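Local coordinates for solute binding protein MsmE (Bacillus subtilis subsp. subtilis str. 168, PDB 4R6H) that binds melibiose, raffinose and stachyose as the solute-binding component of the MelEDC-MsmX ABC transporter that imports them, at residues Met41-Asp44 against Ser45-Asp48; Ala195-Tyr198 against Asp199-Thr203; Gly271-Leu274 against Gly275-Ala279. One frame throughout, in Å; residues are numbered along the deposited sequence.

Contact 1 of 3, residues Met41-Asp44 against Ser45-Asp48; sequences MSTD and SERD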
loop_
_atom_site.group_PDB
_atom_site.type_symbol
_atom_site.label_atom_id
_atom_site.label_comp_id
_atom_site.label_asym_id
_atom_site.label_seq_id
_atom_site.Cartn_x
_atom_site.Cartn_y
_atom_site.Cartn_z
ATOM N N MET A 41 -6.020 -6.902 8.758
ATOM C CA MET A 41 -6.749 -7.465 7.621
ATOM C C MET A 41 -8.199 -7.007 7.665
ATOM O O MET A 41 -8.776 -6.875 8.728
ATOM C CB MET A 41 -6.675 -8.979 7.595
ATOM C CG MET A 41 -5.310 -9.488 7.250
ATOM S SD MET A 41 -5.236 -11.277 7.224
ATOM C CE MET A 41 -3.477 -11.580 7.084
ATOM N N SER A 42 -8.765 -6.805 6.489
ATOM C CA SER A 42 -10.069 -6.126 6.329
ATOM C C SER A 42 -11.130 -6.954 5.621
ATOM O O SER A 42 -12.301 -6.794 5.902
ATOM C CB SER A 42 -9.871 -4.773 5.623
ATOM O OG SER A 42 -9.167 -4.896 4.413
ATOM N N THR A 43 -10.747 -7.835 4.719
ATOM C CA THR A 43 -11.741 -8.531 3.888
ATOM C C THR A 43 -12.136 -9.867 4.467
ATOM O O THR A 43 -11.413 -10.477 5.309
ATOM C CB THR A 43 -11.250 -8.766 2.448
ATOM O OG1 THR A 43 -10.357 -9.877 2.416
ATOM C CG2 THR A 43 -10.604 -7.546 1.827
ATOM N N ASP A 44 -13.323 -10.329 4.086
ATOM C CA ASP A 44 -13.775 -11.612 4.550
ATOM C C ASP A 44 -12.810 -12.728 4.181
ATOM O O ASP A 44 -12.583 -13.599 5.007
ATOM C CB ASP A 44 -15.185 -11.942 4.028
ATOM C CG ASP A 44 -16.269 -11.097 4.707
ATOM O OD1 ASP A 44 -15.974 -10.257 5.574
ATOM O OD2 ASP A 44 -17.448 -11.296 4.401
ATOM N N SER A 45 -12.247 -12.707 2.964
ATOM C CA SER A 45 -11.351 -13.788 2.521
ATOM C C SER A 45 -10.130 -13.811 3.435
ATOM O O SER A 45 -9.659 -14.861 3.846
ATOM C CB SER A 45 -10.876 -13.657 1.071
ATOM O OG SER A 45 -10.196 -12.434 0.843
ATOM N N GLU A 46 -9.645 -12.615 3.773
ATOM C CA GLU A 46 -8.430 -12.552 4.597
ATOM C C GLU A 46 -8.723 -13.055 5.983
ATOM O O GLU A 46 -7.999 -13.911 6.544
ATOM C CB GLU A 46 -7.940 -11.126 4.683
ATOM C CG GLU A 46 -7.412 -10.627 3.372
ATOM C CD GLU A 46 -7.216 -9.159 3.282
ATOM O OE1 GLU A 46 -7.718 -8.366 4.119
ATOM O OE2 GLU A 46 -6.556 -8.812 2.294
ATOM N N ARG A 47 -9.762 -12.490 6.595
ATOM C CA ARG A 47 -10.083 -12.886 7.942
ATOM C C ARG A 47 -10.430 -14.356 8.045
ATOM O O ARG A 47 -9.994 -15.012 8.987
ATOM C CB ARG A 47 -11.192 -11.976 8.505
ATOM C CG ARG A 47 -10.774 -10.539 8.571
ATOM C CD ARG A 47 -11.769 -9.691 9.331
ATOM N NE ARG A 47 -11.356 -8.283 9.393
ATOM C CZ ARG A 47 -12.098 -7.299 9.909
ATOM N NH1 ARG A 47 -13.303 -7.552 10.435
ATOM N NH2 ARG A 47 -11.629 -6.063 9.924
ATOM N N ASP A 48 -11.261 -14.874 7.138
ATOM C CA ASP A 48 -11.646 -16.280 7.180
ATOM C C ASP A 48 -10.450 -17.228 6.967
ATOM O O ASP A 48 -10.320 -18.237 7.626
ATOM C CB ASP A 48 -12.752 -16.589 6.159
ATOM C CG ASP A 48 -14.037 -15.801 6.413
ATOM O OD1 ASP A 48 -14.165 -15.167 7.490
ATOM O OD2 ASP A 48 -14.912 -15.794 5.504
#

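Contact 2 of 3, residues Ala195-Tyr198 against Asp199-Thr203; sequences AQYY and DQFAT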
loop_
_atom_site.group_PDB
_atom_site.type_symbol
_atom_site.label_atom_id
_atom_site.label_comp_id
_atom_site.label_asym_id
_atom_site.label_seq_id
_atom_site.Cartn_x
_atom_site.Cartn_y
_atom_site.Cartn_z
ATOM N N ALA A 195 -5.497 11.256 -1.838
ATOM C CA ALA A 195 -4.337 10.965 -1.057
ATOM C C ALA A 195 -3.465 9.920 -1.724
ATOM O O ALA A 195 -2.224 9.988 -1.672
ATOM C CB ALA A 195 -4.698 10.554 0.371
ATOM N N GLN A 196 -4.090 8.904 -2.297
ATOM C CA GLN A 196 -3.334 7.842 -2.939
ATOM C C GLN A 196 -2.464 8.386 -4.098
ATOM O O GLN A 196 -1.319 7.960 -4.305
ATOM C CB GLN A 196 -4.285 6.750 -3.451
ATOM C CG GLN A 196 -3.532 5.581 -4.036
ATOM C CD GLN A 196 -4.343 4.339 -4.317
ATOM O OE1 GLN A 196 -5.509 4.243 -3.970
ATOM N NE2 GLN A 196 -3.681 3.342 -4.915
ATOM N N TYR A 197 -3.067 9.293 -4.866
ATOM C CA TYR A 197 -2.353 9.954 -5.962
ATOM C C TYR A 197 -1.107 10.680 -5.429
ATOM O O TYR A 197 0.021 10.513 -5.932
ATOM C CB TYR A 197 -3.314 10.910 -6.718
ATOM C CG TYR A 197 -2.594 11.939 -7.540
ATOM C CD1 TYR A 197 -2.069 11.624 -8.802
ATOM C CD2 TYR A 197 -2.364 13.193 -7.023
ATOM C CE1 TYR A 197 -1.344 12.578 -9.528
ATOM C CE2 TYR A 197 -1.638 14.138 -7.723
ATOM C CZ TYR A 197 -1.174 13.839 -8.990
ATOM O OH TYR A 197 -0.436 14.794 -9.680
ATOM N N TYR A 198 -1.334 11.547 -4.455
ATOM C CA TYR A 198 -0.223 12.311 -3.893
ATOM C C TYR A 198 0.840 11.407 -3.299
ATOM O O TYR A 198 2.038 11.621 -3.498
ATOM C CB TYR A 198 -0.699 13.299 -2.862
ATOM C CG TYR A 198 -1.321 14.590 -3.364
ATOM C CD1 TYR A 198 -0.583 15.518 -4.101
ATOM C CD2 TYR A 198 -2.605 14.959 -2.991
ATOM C CE1 TYR A 198 -1.135 16.734 -4.505
ATOM C CE2 TYR A 198 -3.143 16.165 -3.376
ATOM C CZ TYR A 198 -2.399 17.065 -4.108
ATOM O OH TYR A 198 -2.992 18.259 -4.475
ATOM N N ASP A 199 0.402 10.433 -2.496
ATOM C CA ASP A 199 1.331 9.571 -1.782
ATOM C C ASP A 199 2.194 8.759 -2.743
ATOM O O ASP A 199 3.442 8.697 -2.581
ATOM C CB ASP A 199 0.521 8.660 -0.816
ATOM C CG ASP A 199 1.310 8.166 0.361
ATOM O OD1 ASP A 199 2.344 8.710 0.704
ATOM O OD2 ASP A 199 0.796 7.273 1.032
ATOM N N GLN A 200 1.584 8.116 -3.738
ATOM C CA GLN A 200 2.344 7.299 -4.648
ATOM C C GLN A 200 3.323 8.143 -5.456
ATOM O O GLN A 200 4.472 7.767 -5.581
ATOM C CB GLN A 200 1.484 6.484 -5.628
ATOM C CG GLN A 200 0.874 5.245 -5.045
ATOM C CD GLN A 200 0.105 4.391 -6.047
ATOM O OE1 GLN A 200 -0.961 3.906 -5.715
ATOM N NE2 GLN A 200 0.721 4.072 -7.182
ATOM N N PHE A 201 2.847 9.275 -6.001
ATOM C CA PHE A 201 3.728 10.057 -6.888
ATOM C C PHE A 201 4.776 10.867 -6.123
ATOM O O PHE A 201 5.769 11.302 -6.698
ATOM C CB PHE A 201 2.944 10.891 -7.891
ATOM C CG PHE A 201 2.412 10.107 -9.057
ATOM C CD1 PHE A 201 3.269 9.615 -10.056
ATOM C CD2 PHE A 201 1.063 9.869 -9.179
ATOM C CE1 PHE A 201 2.748 8.918 -11.131
ATOM C CE2 PHE A 201 0.532 9.201 -10.272
ATOM C CZ PHE A 201 1.402 8.700 -11.253
ATOM N N ALA A 202 4.581 11.067 -4.827
ATOM C CA ALA A 202 5.615 11.722 -4.014
ATOM C C ALA A 202 6.925 10.947 -4.017
ATOM O O ALA A 202 8.002 11.521 -3.932
ATOM C CB ALA A 202 5.140 11.867 -2.575
ATOM N N THR A 203 6.860 9.618 -4.145
ATOM C CA THR A 203 8.068 8.788 -4.211
ATOM C C THR A 203 8.965 9.061 -5.442
ATOM O O THR A 203 10.143 9.438 -5.242
ATOM C CB THR A 203 7.703 7.293 -3.999
ATOM O OG1 THR A 203 7.301 7.083 -2.623
ATOM C CG2 THR A 203 8.842 6.353 -4.297
#

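Contact 3 of 3, residues Gly271-Leu274 against Gly275-Ala279; sequences GGTL and GQDVA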
loop_
_atom_site.group_PDB
_atom_site.type_symbol
_atom_site.label_atom_id
_atom_site.label_comp_id
_atom_site.label_asym_id
_atom_site.label_seq_id
_atom_site.Cartn_x
_atom_site.Cartn_y
_atom_site.Cartn_z
ATOM N N GLY A 271 -6.075 -0.371 -6.860
ATOM C CA GLY A 271 -6.801 -0.749 -5.646
ATOM C C GLY A 271 -6.509 -2.170 -5.168
ATOM O O GLY A 271 -6.683 -2.489 -3.982
ATOM N N GLY A 272 -6.078 -3.034 -6.089
ATOM C CA GLY A 272 -5.609 -4.369 -5.728
ATOM C C GLY A 272 -6.451 -5.528 -6.249
ATOM O O GLY A 272 -5.896 -6.580 -6.504
ATOM N N THR A 273 -7.761 -5.375 -6.336
ATOM C CA THR A 273 -8.607 -6.489 -6.798
ATOM C C THR A 273 -9.436 -6.113 -8.012
ATOM O O THR A 273 -10.381 -6.803 -8.364
ATOM C CB THR A 273 -9.541 -7.025 -5.724
ATOM O OG1 THR A 273 -10.417 -5.963 -5.278
ATOM C CG2 THR A 273 -8.738 -7.571 -4.536
ATOM N N LEU A 274 -9.080 -5.028 -8.675
ATOM C CA LEU A 274 -9.939 -4.516 -9.735
ATOM C C LEU A 274 -10.045 -5.507 -10.886
ATOM O O LEU A 274 -11.158 -5.786 -11.387
ATOM C CB LEU A 274 -9.478 -3.140 -10.249
ATOM C CG LEU A 274 -10.354 -2.468 -11.336
ATOM C CD1 LEU A 274 -11.777 -2.248 -10.864
ATOM C CD2 LEU A 274 -9.749 -1.141 -11.811
ATOM N N GLY A 275 -8.903 -6.032 -11.322
ATOM C CA GLY A 275 -8.884 -6.943 -12.459
ATOM C C GLY A 275 -9.761 -8.132 -12.211
ATOM O O GLY A 275 -10.582 -8.524 -13.020
ATOM N N GLN A 276 -9.587 -8.739 -11.043
ATOM C CA GLN A 276 -10.302 -9.981 -10.764
ATOM C C GLN A 276 -11.801 -9.710 -10.607
ATOM O O GLN A 276 -12.674 -10.504 -11.038
ATOM C CB GLN A 276 -9.675 -10.694 -9.538
ATOM C CG GLN A 276 -9.784 -9.996 -8.157
ATOM C CD GLN A 276 -8.760 -10.421 -7.085
ATOM O OE1 GLN A 276 -9.119 -10.775 -5.953
ATOM N NE2 GLN A 276 -7.528 -10.319 -7.408
ATOM N N ASP A 277 -12.135 -8.577 -10.009
ATOM C CA ASP A 277 -13.529 -8.208 -9.792
ATOM C C ASP A 277 -14.235 -7.891 -11.118
ATOM O O ASP A 277 -15.391 -8.285 -11.326
ATOM C CB ASP A 277 -13.638 -7.014 -8.864
ATOM C CG ASP A 277 -13.212 -7.320 -7.449
ATOM O OD1 ASP A 277 -13.206 -8.517 -7.068
ATOM O OD2 ASP A 277 -12.845 -6.309 -6.778
ATOM N N VAL A 278 -13.542 -7.181 -12.003
ATOM C CA VAL A 278 -14.071 -6.862 -13.322
ATOM C C VAL A 278 -14.260 -8.136 -14.153
ATOM O O VAL A 278 -15.289 -8.284 -14.810
ATOM C CB VAL A 278 -13.088 -5.878 -14.046
ATOM C CG1 VAL A 278 -13.340 -5.803 -15.553
ATOM C CG2 VAL A 278 -13.204 -4.505 -13.429
ATOM N N ALA A 279 -13.273 -9.035 -14.103
ATOM C CA ALA A 279 -13.358 -10.304 -14.858
ATOM C C ALA A 279 -14.571 -11.118 -14.479
ATOM O O ALA A 279 -15.135 -11.825 -15.348
ATOM C CB ALA A 279 -12.094 -11.104 -14.676
#

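Contact 1 of 3, residues Met41-Asp44 against Ser45-Asp48
Met41 meets Glu46 and Arg47, five and six residues further on in the first turn of the helix, through both its side chain and its carbonyl. Its SD lies 3.7 Å from Glu46 CB, the extended thioether chain running across the first methylene of the glutamate. Arg47 grips Met41 O side-on: NE at 3.0 Å and NH2 at 3.2 Å both donate to that one oxygen. The oxygen is only 5° out of the guanidinium plane, yet NH2 reaches it in the carbonyl plane on a lone pair, whereas NE comes from above that plane. Ser42 sets its O over one face of the same guanidinium, and Ser42 N gives a hydrogen bond to Glu46 OE1 at 3.0 Å. Thr43, at the N-cap, adds a second N-H to this carboxylate oxygen: Thr43 N to Glu46 OE1 is 3.1 Å and nearly straight (174°), arriving from above the carboxylate plane. The N-cap N-H is thus held by the side chain of N3, as in one half of a capping box, made possible because Glu46 CG stands beside its backbone N (chi1 -69°). Two N-H donors and the helix start would probably favour the ionised carboxylate. Thr43 OG1 donates to Ser45 OG at 3.0 Å, and that hydroxyl is also bonded to Ala342 O. Thr43 O and Asp44 O then accept from Arg47 N and Asp48 N, opening the helical hydrogen-bond ladder. The turn thus joins strand 33-38 to helix 44-60, with Met41 resting on Met339 and Glu46 on Thr343, both of helix 333-343.

Contact 2 of 3, residues Ala195-Tyr198 against Asp199-Thr203
Gln196 and Gln200, one helical turn apart, run side by side in the same direction and join their amides. Gln196 NE2 donates to Gln200 OE1 at 2.9 Å with an N-H...O angle of 174°, and the acceptor lies almost in the amide plane of Gln196. The two amide planes are turned 39° from each other, so the link is straight without being coplanar. Both groups have further partners: Gln196 NE2 also bonds to Gln270 O, while Gln200 NE2 reaches Gly144 O and Thr292 OG1. This network restrains the rotation of both amides.

The aromatic contact is between Tyr197 and Phe201, whose side chains cross at about a right angle. The ring centroids are 5.5 Å apart with planes at 56°, an oblique pairing in which Tyr197 CD1 comes to 3.6 Å from Phe201 CD2. The edge of the Phe201 ring also borders Tyr197 O, with CD2 3.5 Å from it.

Backbone bonds supply the frame. Asp199 N, Gln200 N, Phe201 N and Ala202 N donate to the carbonyls of Ala195, Gln196, Tyr197 and Tyr198; Asp199 N to Ala195 O is 2.8 Å.

These i to i+4 pairings are those of a regular alpha-helix, here a largely buried part of helix 192-206, whose glutamine side tethers it to the mixed sheet through Gly144 and whose tyrosines pack on helix 229-240, as in the alpha/beta lobes of solute-binding proteins.

Contact 3 of 3, residues Gly271-Leu274 against Gly275-Ala279
Thr273 and Asp277 are joined one turn apart at the start of helix 274-281, a helix N-terminus with threonine at the N-cap. The threonine side chain makes no capping bond. Instead, Thr273 OG1 donates to Asp277 OD2 at 2.9 Å, approaching from above the carboxylate plane (36° out of it). OG1 stands between the backbone N and carbonyl carbon of Thr273 (chi1 60°), which presents the hydroxyl to the aspartate and turns CG2 toward Gln276.

Gln276 lies against that methyl: Thr273 CG2 is 3.5 Å from Gln276 OE1, and the methylene of Gln276 CG comes to 3.3 Å from Thr273 O. The amide end of Gln276 has its stronger polar partner in Ser344, whose OG bonds to OE1, so the glutamine chain is held at its far end while its stem lies against the threonine. Ahead of the N-cap, Gly272 has a positive phi (115°), at which a CB would be jammed against the carbonyl of Gly271.

Asp277 N also bonds Thr273 O, at 3.0 Å, so backbone and side chain of the aspartate both engage the same threonine. Replacing Asp277 by an alanine would probably leave the Thr273 hydroxyl without this acceptor and set it free to turn.

Leu274 has the largest surface covered within the contact. Its side chain packs on Leu256 and Met260 of helix 256-261 and also touches Val278, and the N-H of the neighbouring Gly275 is taken by Tyr358 OH. Val278 meets Leu274 twice: Val278 N donates to Leu274 O at 2.8 Å, and Val278 CG2 touches Leu274 CD1 at 3.7 Å.

Overall arrangement
Contacts 1, 2 and 3 come in series along the chain. Contacts 1 and 3 are both helix starts following strands, 33-38 and 265-269; contact 2 lies within helix 192-206. Centres of contacts 1 and 3 are 16 Å apart, those of 2 and 3 are 21 Å and those of 1 and 2 are 26 Å, and no pair touches. Contact 1 meets the end of helix 333-343 through Ala342 and Thr343, and contact 3 the residue just after it, Ser344. Contact 2 approaches contact 3 through Gln270, just before Gly271. Consistent with the two-lobed family fold, contact 1 probably lies in one lobe, and contacts 2 and 3, beside the mixed sheet, in the other lobe of this open sugar-binding protein.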